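Local coordinates for protein adhesin competence repressor (Streptococcus pyogenes serotype M3, PDB 5JLU) that binds DNA as a zinc-responsive transcription regulator of the MarR family, sensing the metal to control gene expression, at residues E110-H113 with H114-T118. Residues are numbered along the deposited sequence; the frame is centred on the assembly and turned at random.
With ZN (zinc ion), chain B.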
loop_
_atom_site.group_PDB
_atom_site.type_symbol
_atom_site.label_atom_id
_atom_site.label_comp_id
_atom_site.label_asym_id
_atom_site.label_seq_id
_atom_site.Cartn_x
_atom_site.Cartn_y
_atom_site.Cartn_z
ATOM N N GLU A 110 -1.880 -18.531 6.858
ATOM C CA GLU A 110 -2.615 -18.009 5.696
ATOM C C GLU A 110 -2.059 -16.758 5.023
ATOM O O GLU A 110 -2.125 -16.572 3.786
ATOM C CB GLU A 110 -4.052 -17.682 6.107
ATOM C CG GLU A 110 -4.975 -17.105 5.021
ATOM C CD GLU A 110 -5.163 -18.011 3.756
ATOM O OE1 GLU A 110 -5.753 -17.520 2.761
ATOM O OE2 GLU A 110 -4.756 -19.210 3.730
ATOM N N HIS A 111 -1.631 -15.819 5.835
ATOM C CA HIS A 111 -1.004 -14.638 5.289
ATOM C C HIS A 111 0.333 -15.042 4.641
ATOM O O HIS A 111 0.634 -14.592 3.558
ATOM C CB HIS A 111 -0.807 -13.604 6.389
ATOM C CG HIS A 111 -0.001 -12.446 5.963
ATOM N ND1 HIS A 111 1.308 -12.253 6.366
ATOM C CD2 HIS A 111 -0.300 -11.443 5.105
ATOM C CE1 HIS A 111 1.752 -11.142 5.811
ATOM N NE2 HIS A 111 0.797 -10.644 5.030
ATOM N N THR A 112 1.075 -15.956 5.259
ATOM C CA THR A 112 2.325 -16.422 4.695
ATOM C C THR A 112 2.124 -17.159 3.385
ATOM O O THR A 112 2.976 -17.111 2.498
ATOM C CB THR A 112 3.058 -17.303 5.689
ATOM O OG1 THR A 112 3.529 -16.499 6.754
ATOM C CG2 THR A 112 4.260 -18.030 5.094
ATOM N N HIS A 113 0.992 -17.824 3.256
ATOM C CA HIS A 113 0.719 -18.648 2.086
ATOM C C HIS A 113 0.317 -17.745 0.935
ATOM O O HIS A 113 0.730 -17.978 -0.209
ATOM C CB HIS A 113 -0.332 -19.747 2.407
ATOM C CG HIS A 113 -0.882 -20.420 1.184
ATOM N ND1 HIS A 113 -0.178 -21.373 0.465
ATOM C CD2 HIS A 113 -2.039 -20.224 0.517
ATOM C CE1 HIS A 113 -0.888 -21.740 -0.581
ATOM N NE2 HIS A 113 -2.026 -21.065 -0.566
ATOM N N HIS A 114 -0.467 -16.703 1.214
ATOM C CA HIS A 114 -0.754 -15.661 0.193
ATOM C C HIS A 114 0.505 -14.915 -0.326
ATOM O O HIS A 114 0.551 -14.555 -1.500
ATOM C CB HIS A 114 -1.800 -14.638 0.695
ATOM C CG HIS A 114 -3.205 -15.186 0.770
ATOM N ND1 HIS A 114 -4.315 -14.380 0.935
ATOM C CD2 HIS A 114 -3.679 -16.456 0.675
ATOM C CE1 HIS A 114 -5.406 -15.126 0.946
ATOM N NE2 HIS A 114 -5.048 -16.391 0.787
ATOM N N HIS A 115 1.494 -14.665 0.539
ATOM C CA HIS A 115 2.805 -14.154 0.114
ATOM C C HIS A 115 3.535 -15.147 -0.824
ATOM O O HIS A 115 4.126 -14.708 -1.814
ATOM C CB HIS A 115 3.680 -13.645 1.285
ATOM C CG HIS A 115 3.300 -12.256 1.681
ATOM N ND1 HIS A 115 3.752 -11.139 0.994
ATOM C CD2 HIS A 115 2.401 -11.801 2.593
ATOM C CE1 HIS A 115 3.156 -10.064 1.463
ATOM N NE2 HIS A 115 2.373 -10.430 2.468
ATOM N N ASP A 116 3.458 -16.439 -0.502
ATOM C CA ASP A 116 4.083 -17.468 -1.312
ATOM C C ASP A 116 3.436 -17.489 -2.679
ATOM O O ASP A 116 4.131 -17.449 -3.687
ATOM C CB ASP A 116 4.035 -18.843 -0.654
ATOM C CG ASP A 116 4.909 -18.922 0.584
ATOM O OD1 ASP A 116 5.956 -18.273 0.613
ATOM O OD2 ASP A 116 4.563 -19.631 1.542
ATOM N N GLU A 117 2.124 -17.405 -2.742
ATOM C CA GLU A 117 1.499 -17.393 -4.050
ATOM C C GLU A 117 1.879 -16.171 -4.823
ATOM O O GLU A 117 2.097 -16.285 -6.027
ATOM C CB GLU A 117 -0.018 -17.559 -3.973
ATOM C CG GLU A 117 -0.401 -18.955 -3.437
ATOM C CD GLU A 117 -1.909 -19.171 -3.158
ATOM O OE1 GLU A 117 -2.686 -18.195 -2.913
ATOM O OE2 GLU A 117 -2.315 -20.367 -3.159
ATOM N N THR A 118 1.994 -15.013 -4.168
ATOM C CA THR A 118 2.290 -13.802 -4.937
ATOM C C THR A 118 3.750 -13.876 -5.500
ATOM O O THR A 118 4.017 -13.261 -6.499
ATOM C CB THR A 118 2.146 -12.492 -4.133
ATOM O OG1 THR A 118 3.103 -12.507 -3.075
ATOM C CG2 THR A 118 0.755 -12.335 -3.516
HETATM ZN ZN ZN B . 1.458 -9.060 3.783
HETATM O O HOH W 1 1.940 -7.372 2.500
HETATM O O HOH W 2 0.164 -7.685 4.911
HETATM O O HOH W 3 -0.137 -9.319 2.560
#
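His-114 opens its stretch with a backbone bond from its N to Glu-110 O (3.1 Å), the first of four i to i+4 bonds between the two segments of helix 105-127; its ring lies obliquely to the Glu-110 carboxylate, though the detail of that pairing is doubtful. One step on, His-115 sits a full helical turn after His-111, and both rings reach the same zinc ion, His-111 NE2 and His-115 NE2 each at 2.1 Å from it. For His-111 this takes CG anti to the backbone N (chi1 172°). The rings meet offset edge-to-face, planes 72° apart, with His-115 CD2 over a face of His-111. The other ring nitrogen of His-115, ND1, is hydrogen-bonded to Asp-12 of the second subunit. Asp-116 then runs alongside Thr-112, its OD2 3.9 Å from Thr-112 CG2. At Glu-117, CG makes a CH-pi contact over the His-113 ring, and OE2 comes to 2.7 Å from His-113 NE2. Thr-118 turns its hydroxyl back to His-115 O. His-45 and three waters complete a six-coordinate zinc site, and the Asp-12 bond would probably polarise His-115 toward stronger donation to the metal, and ties a zinc ligand to the other subunit.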